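Local atomic coordinates of alginate lyase A1-II' (Sphingomonas sp. A1, PDB entry 2CWS), a protein that probably depolymerises alginate by beta-elimination as a polysaccharide lyase of family 7, the chain here being the lyase domain of a longer protein. Residues 10-15 with 30-35; 16-21 with 199-204; 42-47 with 217-222; 70-75 with 81-86. One frame throughout, in Å; residues are numbered along the deposited sequence.

From the N terminus, contact 1 closes first, over a short loop, and sets helix 29-33 against the turn that leads into strand 15-18 of this jelly-roll beta-sandwich. Contact 2 starts inside that loop, so the two cross; it returns only at strand 197-202, joining early and late strands of one sheet. Contact 3 starts after contact 1 has closed and crosses contact 2, bringing the turn after strand 41-43 to strand 215-228 of the other sheet. Contact 4, a local closure at the end of strand 67-72, is nested inside the long loops of both contact 2 and contact 3, and shares a sulfate with contact 2.

Contact 1. Residues 10-15 with 30-35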
# COMPACT_ATOMS: atom_id res chain seq x y z
N PHE A 10 16.34 -2.53 3.34
CA PHE A 10 15.07 -2.45 4.00
C PHE A 10 14.84 -3.75 4.77
O PHE A 10 15.30 -4.80 4.29
CB PHE A 10 13.88 -2.29 3.04
CG PHE A 10 13.89 -0.93 2.37
CD1 PHE A 10 14.69 -0.69 1.30
CD2 PHE A 10 13.08 0.07 2.89
CE1 PHE A 10 14.72 0.55 0.68
CE2 PHE A 10 13.07 1.32 2.23
CZ PHE A 10 13.91 1.55 1.15
N ASP A 11 14.18 -3.70 5.87
CA ASP A 11 13.72 -4.89 6.57
C ASP A 11 12.47 -5.40 5.88
O ASP A 11 11.35 -4.85 6.10
CB ASP A 11 13.35 -4.53 8.02
CG ASP A 11 13.00 -5.80 8.77
OD1 ASP A 11 12.84 -5.71 10.00
OD2 ASP A 11 12.94 -6.89 8.18
N LEU A 12 12.67 -6.38 5.01
CA LEU A 12 11.54 -6.99 4.29
C LEU A 12 11.14 -8.33 4.87
O LEU A 12 10.46 -9.13 4.22
CB LEU A 12 11.83 -7.06 2.78
CG LEU A 12 12.19 -5.71 2.15
CD1 LEU A 12 12.40 -5.84 0.68
CD2 LEU A 12 11.09 -4.68 2.39
N SER A 13 11.57 -8.59 6.13
CA SER A 13 11.29 -9.87 6.76
C SER A 13 9.82 -10.10 7.04
O SER A 13 9.44 -11.25 7.20
CB SER A 13 12.11 -10.04 8.04
OG SER A 13 11.72 -9.12 9.04
N HIS A 14 9.03 -9.02 7.05
CA HIS A 14 7.59 -9.12 7.27
C HIS A 14 6.82 -8.47 6.13
O HIS A 14 5.73 -7.87 6.33
CB HIS A 14 7.18 -8.56 8.64
CG HIS A 14 7.68 -9.45 9.72
ND1 HIS A 14 6.91 -10.49 10.20
CD2 HIS A 14 8.86 -9.47 10.40
CE1 HIS A 14 7.60 -11.12 11.12
NE2 HIS A 14 8.77 -10.52 11.27
N TRP A 15 7.32 -8.62 4.91
CA TRP A 15 6.60 -8.22 3.70
C TRP A 15 6.74 -9.34 2.66
O TRP A 15 7.83 -9.93 2.59
CB TRP A 15 7.19 -6.95 3.09
CG TRP A 15 7.10 -5.70 3.91
CD1 TRP A 15 8.07 -5.15 4.69
CD2 TRP A 15 5.96 -4.82 4.03
NE1 TRP A 15 7.63 -3.99 5.28
CE2 TRP A 15 6.34 -3.76 4.88
CE3 TRP A 15 4.66 -4.83 3.46
CZ2 TRP A 15 5.47 -2.71 5.19
CZ3 TRP A 15 3.80 -3.79 3.78
CH2 TRP A 15 4.22 -2.77 4.64
N ALA A 30 11.50 -14.25 2.50
CA ALA A 30 12.89 -14.77 2.51
C ALA A 30 13.60 -14.45 1.22
O ALA A 30 14.80 -14.09 1.24
CB ALA A 30 12.89 -16.28 2.74
N ASN A 31 12.94 -14.59 0.08
CA ASN A 31 13.59 -14.29 -1.19
C ASN A 31 13.86 -12.82 -1.35
O ASN A 31 14.86 -12.42 -1.94
CB ASN A 31 12.83 -14.89 -2.35
CG ASN A 31 13.12 -16.38 -2.46
OD1 ASN A 31 14.24 -16.84 -2.10
ND2 ASN A 31 12.14 -17.13 -2.94
N LEU A 32 13.00 -11.95 -0.78
CA LEU A 32 13.33 -10.52 -0.78
C LEU A 32 14.62 -10.29 -0.01
O LEU A 32 15.49 -9.53 -0.44
CB LEU A 32 12.15 -9.74 -0.18
CG LEU A 32 10.87 -9.71 -1.00
CD1 LEU A 32 9.76 -9.00 -0.23
CD2 LEU A 32 11.08 -9.08 -2.37
N GLY A 33 14.74 -10.94 1.15
CA GLY A 33 15.94 -10.80 1.96
C GLY A 33 17.20 -11.34 1.32
O GLY A 33 18.29 -10.81 1.70
N LEU A 34 17.06 -12.31 0.44
CA LEU A 34 18.18 -12.91 -0.28
C LEU A 34 18.52 -12.12 -1.54
O LEU A 34 19.40 -12.56 -2.29
CB LEU A 34 17.82 -14.38 -0.66
CG LEU A 34 17.94 -15.31 0.56
CD1 LEU A 34 17.12 -16.58 0.35
CD2 LEU A 34 19.39 -15.68 0.82
N GLY A 35 17.86 -11.00 -1.80
CA GLY A 35 18.28 -10.09 -2.82
C GLY A 35 17.50 -10.16 -4.13
O GLY A 35 18.07 -9.75 -5.14
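L12, in the irregular loop that leads into strand 15-18, lies against the final turn of helix 29-33, where the CA atoms of L12 and G33 come within 6.3 Å. The loop turns back on itself through W15 N to L12 O before entering the strand, and the helix stops in a Schellman motif at G35, whose positive phi suits glycine. Between them L12 and L32 carry the contact, their side chains crossing at about a right angle. CD1 of L12 packs on CB of L32 at 4.0 Å. The L32 chain, with CG beside its backbone N (chi1 -69°), sends CD1 to the carbonyl of W15, 3.5 Å from W15 O. D11 makes an Asx turn: its OD2 takes both S13 N, at 3.0 Å, and S13 OG, at 2.7 Å, which fixes the bend beside L12. L70 and F41 add to the same apolar cluster, each touching both leucines. Between 10-15 and 30-35 themselves the chemistry is almost wholly apolar, van der Waals packing of buried leucines apart from one methyl laid on the W15 carbonyl oxygen, while S29, just before A30, adds a polar tie from its OG to W15 O.

Contact 2. Residues 16-21 with 199-204. With SO4 (sulfate ion), chain C.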
# COMPACT_ATOMS: atom_id res chain seq x y z
N LYS A 16 5.74 -9.52 1.83
CA LYS A 16 5.91 -10.27 0.57
C LYS A 16 5.63 -9.29 -0.56
O LYS A 16 5.00 -8.23 -0.35
CB LYS A 16 5.03 -11.52 0.49
CG LYS A 16 3.54 -11.24 0.42
CD LYS A 16 2.74 -12.54 0.26
CE LYS A 16 1.25 -12.28 0.26
NZ LYS A 16 0.51 -13.52 -0.07
N LEU A 17 6.09 -9.60 -1.77
CA LEU A 17 5.94 -8.73 -2.90
C LEU A 17 5.03 -9.35 -3.95
O LEU A 17 5.21 -10.52 -4.32
CB LEU A 17 7.34 -8.50 -3.54
CG LEU A 17 7.38 -7.68 -4.85
CD1 LEU A 17 6.92 -6.24 -4.67
CD2 LEU A 17 8.81 -7.73 -5.38
N GLN A 18 4.08 -8.56 -4.43
CA GLN A 18 3.14 -8.95 -5.48
C GLN A 18 3.52 -8.24 -6.76
O GLN A 18 3.70 -7.00 -6.74
CB GLN A 18 1.70 -8.60 -5.00
CG GLN A 18 1.33 -9.39 -3.77
CD GLN A 18 0.05 -8.96 -3.12
OE1 GLN A 18 -0.22 -7.73 -3.11
NE2 GLN A 18 -0.69 -9.89 -2.57
N LEU A 19 3.64 -9.00 -7.84
CA LEU A 19 4.15 -8.49 -9.12
C LEU A 19 3.09 -8.32 -10.17
O LEU A 19 2.04 -8.95 -10.14
CB LEU A 19 5.23 -9.47 -9.63
CG LEU A 19 6.47 -9.56 -8.74
CD1 LEU A 19 7.35 -10.72 -9.28
CD2 LEU A 19 7.23 -8.27 -8.67
N PRO A 20 3.42 -7.54 -11.21
CA PRO A 20 2.49 -7.32 -12.32
C PRO A 20 2.84 -8.11 -13.56
O PRO A 20 2.43 -7.75 -14.67
CB PRO A 20 2.68 -5.81 -12.59
CG PRO A 20 4.16 -5.62 -12.38
CD PRO A 20 4.53 -6.56 -11.26
N ASP A 21 3.58 -9.20 -13.40
CA ASP A 21 3.75 -10.13 -14.53
C ASP A 21 2.42 -10.79 -14.82
O ASP A 21 1.44 -10.66 -14.06
CB ASP A 21 4.88 -11.12 -14.22
CG ASP A 21 4.55 -12.04 -13.04
OD1 ASP A 21 4.88 -13.25 -13.10
OD2 ASP A 21 3.97 -11.58 -12.06
N TYR A 199 -4.12 -5.56 7.06
CA TYR A 199 -2.69 -5.59 6.81
C TYR A 199 -2.32 -4.35 5.99
O TYR A 199 -3.13 -3.80 5.22
CB TYR A 199 -2.27 -6.88 6.08
CG TYR A 199 -2.93 -7.12 4.76
CD1 TYR A 199 -4.08 -7.91 4.69
CD2 TYR A 199 -2.46 -6.59 3.57
CE1 TYR A 199 -4.71 -8.17 3.50
CE2 TYR A 199 -3.08 -6.81 2.37
CZ TYR A 199 -4.23 -7.59 2.32
OH TYR A 199 -4.83 -7.82 1.11
N PHE A 200 -1.08 -3.90 6.18
CA PHE A 200 -0.56 -2.78 5.41
C PHE A 200 -0.10 -3.23 4.03
O PHE A 200 0.28 -4.40 3.82
CB PHE A 200 0.61 -2.13 6.13
CG PHE A 200 0.23 -1.34 7.38
CD1 PHE A 200 0.65 -1.71 8.64
CD2 PHE A 200 -0.54 -0.19 7.23
CE1 PHE A 200 0.33 -0.95 9.74
CE2 PHE A 200 -0.85 0.57 8.37
CZ PHE A 200 -0.44 0.21 9.61
N LYS A 201 -0.07 -2.27 3.08
CA LYS A 201 0.55 -2.47 1.78
C LYS A 201 1.31 -1.20 1.42
O LYS A 201 0.92 -0.09 1.85
CB LYS A 201 -0.48 -2.74 0.65
CG LYS A 201 -1.47 -3.84 0.98
CD LYS A 201 -2.18 -4.36 -0.27
CE LYS A 201 -1.32 -5.46 -0.93
NZ LYS A 201 -1.86 -5.79 -2.28
N ALA A 202 2.35 -1.33 0.60
CA ALA A 202 3.10 -0.16 0.13
C ALA A 202 3.77 -0.53 -1.17
O ALA A 202 4.39 -1.60 -1.28
CB ALA A 202 4.15 0.26 1.15
N GLY A 203 3.69 0.38 -2.16
CA GLY A 203 4.40 0.14 -3.41
C GLY A 203 3.76 0.93 -4.53
O GLY A 203 3.67 2.17 -4.42
N ASN A 204 3.33 0.22 -5.59
CA ASN A 204 2.90 0.91 -6.83
C ASN A 204 1.75 0.10 -7.40
O ASN A 204 1.93 -0.88 -8.11
CB ASN A 204 4.08 0.95 -7.79
CG ASN A 204 3.79 1.58 -9.12
OD1 ASN A 204 4.72 1.51 -10.01
ND2 ASN A 204 2.64 2.11 -9.33
S SO4 C . -3.15 -12.49 0.13
O1 SO4 C . -2.23 -11.21 0.06
O2 SO4 C . -2.31 -13.62 0.30
O3 SO4 C . -4.10 -12.38 1.13
O4 SO4 C . -3.78 -12.40 -1.20
O HOH W 1 -3.14 -8.69 -1.02
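K201 NZ is gripped from several sides: it donates to Q18 OE1 at 2.7 Å, forms a salt bridge with E69 OE1, and has a weak bond to a water. The lysine approaches the amide in the carbonyl plane, at a C=O...N angle of 147°. The two side chains meet at about a right angle, Q18 reaching out extended while K201 is bent at chi3 (85°), a kink that swings the ammonium group back toward the amide. The other end of the same amide is used too, for Q18 NE2 donates to that water at 3.1 Å and to E26 OE1. The water also lies 2.9 Å from Y199 OH and donates to O1 of a sulfate, which K16 NZ holds through O2 at 2.8 Å. Replacing Q18 by an alanine would probably leave K201 NZ without one of its acceptors and the water without one of its donors, so that both could shift. The sulfate probably came from the crystallisation liquor, but its setting of K16 and R71, with the Y199 hydroxyl linked through the water, is consistent with a pocket that could receive an acidic sugar, as in the substrate groove of family-7 lyases. In the sheet, strand 67-72 runs between strands 15-18 and 197-202 and pairs antiparallel with both, so Q18 and K201 reach each other across it, with strand 106-114 next beyond.

Contact 3. Residues 42-47 with 217-222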
# COMPACT_ATOMS: atom_id res chain seq x y z
N TYR A 42 13.54 -2.98 -7.78
CA TYR A 42 14.99 -2.89 -7.83
C TYR A 42 15.44 -1.69 -7.00
O TYR A 42 14.66 -0.83 -6.64
CB TYR A 42 15.47 -2.75 -9.28
CG TYR A 42 14.94 -1.54 -10.02
CD1 TYR A 42 15.60 -0.34 -10.01
CD2 TYR A 42 13.77 -1.65 -10.77
CE1 TYR A 42 15.14 0.78 -10.67
CE2 TYR A 42 13.29 -0.54 -11.50
CZ TYR A 42 13.98 0.67 -11.43
OH TYR A 42 13.58 1.76 -12.16
N THR A 43 16.76 -1.67 -6.74
CA THR A 43 17.35 -0.50 -6.07
C THR A 43 17.86 0.44 -7.14
O THR A 43 18.66 0.04 -7.99
CB THR A 43 18.51 -0.96 -5.19
OG1 THR A 43 17.98 -1.78 -4.15
CG2 THR A 43 19.24 0.26 -4.62
N ASP A 44 17.38 1.70 -7.11
CA ASP A 44 17.89 2.69 -8.07
C ASP A 44 19.20 3.26 -7.57
O ASP A 44 19.67 2.98 -6.47
CB ASP A 44 16.81 3.73 -8.36
CG ASP A 44 16.93 4.38 -9.71
OD1 ASP A 44 17.89 4.11 -10.45
OD2 ASP A 44 16.00 5.14 -10.05
N THR A 45 19.79 4.10 -8.41
CA THR A 45 21.12 4.65 -8.03
C THR A 45 21.08 5.55 -6.80
O THR A 45 22.15 5.79 -6.21
CB THR A 45 21.66 5.44 -9.24
OG1 THR A 45 20.75 6.48 -9.60
CG2 THR A 45 21.89 4.54 -10.45
N ASP A 46 19.91 6.06 -6.45
CA ASP A 46 19.73 6.87 -5.24
C ASP A 46 19.42 6.02 -4.02
O ASP A 46 19.11 6.61 -3.00
CB ASP A 46 18.62 7.91 -5.47
CG ASP A 46 17.26 7.31 -5.75
OD1 ASP A 46 17.11 6.08 -5.78
OD2 ASP A 46 16.31 8.11 -5.96
N GLY A 47 19.54 4.68 -4.14
CA GLY A 47 19.26 3.80 -3.01
C GLY A 47 17.79 3.45 -2.85
O GLY A 47 17.47 2.63 -1.98
N ILE A 217 6.27 4.34 -11.95
CA ILE A 217 7.40 4.09 -11.05
C ILE A 217 7.13 4.81 -9.74
O ILE A 217 6.89 6.01 -9.75
CB ILE A 217 8.72 4.61 -11.63
CG1 ILE A 217 9.07 3.94 -12.97
CG2 ILE A 217 9.85 4.43 -10.61
CD1 ILE A 217 10.22 4.64 -13.72
N ALA A 218 7.22 4.06 -8.64
CA ALA A 218 7.18 4.66 -7.31
C ALA A 218 8.41 4.19 -6.54
O ALA A 218 8.91 3.09 -6.79
CB ALA A 218 5.92 4.26 -6.54
N LYS A 219 8.88 5.04 -5.62
CA LYS A 219 10.05 4.77 -4.83
C LYS A 219 9.79 4.90 -3.35
O LYS A 219 8.97 5.76 -2.93
CB LYS A 219 11.16 5.82 -5.16
CG LYS A 219 11.84 5.52 -6.47
CD LYS A 219 12.93 6.57 -6.80
CE LYS A 219 13.82 6.06 -7.93
NZ LYS A 219 14.94 7.03 -8.22
N LEU A 220 10.51 4.10 -2.57
CA LEU A 220 10.55 4.24 -1.12
C LEU A 220 12.02 4.36 -0.69
O LEU A 220 12.88 3.63 -1.15
CB LEU A 220 9.90 3.05 -0.42
CG LEU A 220 8.37 2.92 -0.66
CD1 LEU A 220 7.83 1.66 -0.04
CD2 LEU A 220 7.63 4.13 -0.12
N TYR A 221 12.22 5.28 0.28
CA TYR A 221 13.54 5.45 0.91
C TYR A 221 13.54 4.92 2.34
O TYR A 221 14.59 4.60 2.87
CB TYR A 221 13.94 6.95 0.95
CG TYR A 221 14.11 7.51 -0.45
CD1 TYR A 221 13.06 8.19 -1.05
CD2 TYR A 221 15.28 7.32 -1.16
CE1 TYR A 221 13.17 8.69 -2.33
CE2 TYR A 221 15.38 7.83 -2.45
CZ TYR A 221 14.35 8.50 -3.02
OH TYR A 221 14.43 9.04 -4.30
N SER A 222 12.36 4.78 2.95
CA SER A 222 12.26 4.19 4.29
C SER A 222 10.85 3.59 4.39
O SER A 222 9.92 4.09 3.74
CB SER A 222 12.53 5.22 5.39
OG SER A 222 11.61 6.27 5.29
O HOH W 2 18.02 7.30 -8.79
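A single carboxylate oxygen, D46 OD2, is held between two donors that reach it from opposite faces of its plane: Y221 OH at 2.7 Å and K219 NZ at 2.9 Å. Neither lies in the plane; the hydroxyl stands 49° out of it and the ammonium group 42°. The aspartate meets the phenol at the ring's edge, carboxylate and ring planes being 73° apart. K219 is extended beyond CG, and this straight chain carries its NZ from the strand into the turn, where D44 OD2 takes it at 2.8 Å on the anti side. Two aspartates thus share one lysine in a salt-bridge network, which is likely to offset the charge of a side chain that is largely buried. The acidic pair is presented by a type I turn from D44 to G47, closed by G47 N on D44 O. Within it T45 N donates to D44 OD1 at 2.8 Å, while D46 OD1 accepts from A48 N, so each aspartate is also steadied by a backbone N-H. Strand 49-54 lies between edge strand 41-43 and strand 215-228, with T50 touching both D44 and K219; the network bridges it at the margin of the seven-stranded sheet.

Contact 4. Residues 70-75 with 81-86; sequences LREMLD and VNWGWQ. With SO4 (sulfate ion), chain C.
L74 lies over the N82-W83 peptide, its CD1 3.6 Å from N82 C and 4.1 Å from W83 CB. In this jelly-roll beta-sandwich the contact folds the end of strand 67-72 against the loop that leads on to strand 88-99, in the other sheet. CB of L74 meets V81 CG1, and D75 CB packs on V81 CB at 4.0 Å. E72 is stretched out with CG opposite its backbone nitrogen (chi1 178°), which carries OE1 to the edge of the W83 indole; W83 NE1 donates in its ring plane and meets the carboxylate on the syn side. E72 is held further by F200 N on OE1 and H227 NE2 on OE2, and W83 stacks on H89. The guanidinium of R71 faces two ways. Its NE and NH2 bind O1 and O3 of the sulfate, at 2.8 and 2.9 Å, while Y199 makes a cation-pi contact with it. A methionine in place of R71 has no N-H groups and would probably leave the sulfate more weakly held and the E72 carbonyl without this mate. That last bond is nearly straight: R71 NH1 donates in the guanidinium plane to E72 O at 2.8 Å, with a C=O...N angle of 166°.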
# COMPACT_ATOMS: atom_id res chain seq x y z
N LEU A 70 4.17 -4.28 -1.99
CA LEU A 70 4.42 -5.09 -0.83
C LEU A 70 3.14 -5.28 -0.02
O LEU A 70 2.30 -4.38 0.06
CB LEU A 70 5.47 -4.40 0.08
CG LEU A 70 6.83 -4.20 -0.52
CD1 LEU A 70 7.71 -3.36 0.39
CD2 LEU A 70 7.53 -5.56 -0.84
N ARG A 71 3.03 -6.44 0.59
CA ARG A 71 1.88 -6.88 1.39
C ARG A 71 2.42 -7.33 2.73
O ARG A 71 3.28 -8.25 2.80
CB ARG A 71 1.21 -8.04 0.58
CG ARG A 71 -0.11 -8.60 1.11
CD ARG A 71 -0.06 -9.37 2.45
NE ARG A 71 -1.26 -10.20 2.53
CZ ARG A 71 -1.80 -10.64 3.66
NH1 ARG A 71 -1.24 -10.37 4.84
NH2 ARG A 71 -2.93 -11.36 3.58
N GLU A 72 1.97 -6.71 3.81
CA GLU A 72 2.51 -6.98 5.14
C GLU A 72 2.19 -8.39 5.57
O GLU A 72 1.04 -8.85 5.46
CB GLU A 72 1.90 -6.00 6.15
CG GLU A 72 2.39 -6.25 7.58
CD GLU A 72 1.57 -5.49 8.61
OE1 GLU A 72 0.49 -4.96 8.30
OE2 GLU A 72 2.06 -5.48 9.79
N MET A 73 3.18 -9.07 6.15
CA MET A 73 3.09 -10.44 6.63
C MET A 73 3.54 -10.48 8.08
O MET A 73 4.72 -10.67 8.34
CB MET A 73 3.96 -11.39 5.78
CG MET A 73 3.55 -11.40 4.33
SD MET A 73 2.07 -12.36 3.95
CE MET A 73 2.74 -14.04 4.15
N LEU A 74 2.56 -10.37 9.01
CA LEU A 74 2.92 -10.60 10.41
C LEU A 74 3.59 -11.93 10.56
O LEU A 74 4.53 -12.08 11.39
CB LEU A 74 1.63 -10.62 11.27
CG LEU A 74 0.90 -9.28 11.47
CD1 LEU A 74 -0.30 -9.48 12.35
CD2 LEU A 74 1.85 -8.23 12.09
N ASP A 75 3.12 -12.95 9.85
CA ASP A 75 3.77 -14.27 9.79
C ASP A 75 4.19 -14.45 8.33
O ASP A 75 3.31 -14.66 7.47
CB ASP A 75 2.81 -15.38 10.24
CG ASP A 75 3.53 -16.72 10.31
OD1 ASP A 75 4.53 -16.91 9.56
OD2 ASP A 75 3.11 -17.56 11.12
N VAL A 81 -2.57 -14.53 8.98
CA VAL A 81 -2.32 -13.91 10.27
C VAL A 81 -2.22 -12.39 10.09
O VAL A 81 -1.30 -11.89 9.45
CB VAL A 81 -1.03 -14.44 10.90
CG1 VAL A 81 -0.78 -13.78 12.26
CG2 VAL A 81 -1.09 -15.97 11.07
N ASN A 82 -3.21 -11.67 10.61
CA ASN A 82 -3.33 -10.22 10.35
C ASN A 82 -3.78 -9.55 11.64
O ASN A 82 -4.03 -10.24 12.63
CB ASN A 82 -4.32 -9.96 9.17
CG ASN A 82 -3.80 -10.64 7.92
OD1 ASN A 82 -4.34 -11.74 7.51
ND2 ASN A 82 -2.73 -10.15 7.36
N TRP A 83 -3.85 -8.21 11.65
CA TRP A 83 -4.09 -7.48 12.90
C TRP A 83 -5.48 -6.88 12.94
O TRP A 83 -6.21 -6.82 11.95
CB TRP A 83 -2.98 -6.45 13.12
CG TRP A 83 -2.62 -5.57 11.97
CD1 TRP A 83 -1.63 -5.80 11.04
CD2 TRP A 83 -3.22 -4.31 11.61
NE1 TRP A 83 -1.54 -4.75 10.15
CE2 TRP A 83 -2.53 -3.83 10.48
CE3 TRP A 83 -4.27 -3.54 12.16
CZ2 TRP A 83 -2.85 -2.62 9.87
CZ3 TRP A 83 -4.58 -2.33 11.54
CH2 TRP A 83 -3.89 -1.88 10.41
N GLY A 84 -5.88 -6.45 14.15
CA GLY A 84 -7.23 -6.02 14.39
C GLY A 84 -7.40 -4.54 14.71
O GLY A 84 -6.44 -3.77 14.76
N TRP A 85 -8.67 -4.20 14.95
CA TRP A 85 -9.00 -2.78 15.11
C TRP A 85 -8.50 -2.20 16.44
O TRP A 85 -8.35 -0.97 16.51
CB TRP A 85 -10.51 -2.58 14.99
CG TRP A 85 -11.35 -3.17 16.12
CD1 TRP A 85 -11.74 -4.45 16.28
CD2 TRP A 85 -11.87 -2.40 17.22
NE1 TRP A 85 -12.48 -4.54 17.46
CE2 TRP A 85 -12.57 -3.28 18.05
CE3 TRP A 85 -11.78 -1.04 17.62
CZ2 TRP A 85 -13.21 -2.85 19.23
CZ3 TRP A 85 -12.40 -0.59 18.76
CH2 TRP A 85 -13.10 -1.49 19.56
N GLN A 86 -8.33 -3.04 17.45
CA GLN A 86 -7.91 -2.53 18.76
C GLN A 86 -6.40 -2.43 18.85
O GLN A 86 -5.70 -3.21 18.17
CB GLN A 86 -8.40 -3.48 19.84
CG GLN A 86 -9.86 -3.75 19.80
CD GLN A 86 -10.27 -4.97 20.63
OE1 GLN A 86 -10.82 -4.62 21.70
NE2 GLN A 86 -10.07 -6.22 20.17
S SO4 C . -3.15 -12.49 0.13
O1 SO4 C . -2.23 -11.21 0.06
O2 SO4 C . -2.31 -13.62 0.30
O3 SO4 C . -4.10 -12.38 1.13
O4 SO4 C . -3.78 -12.40 -1.20
O HOH W 3 0.01 -9.46 8.10
O HOH W 4 0.97 -12.71 8.00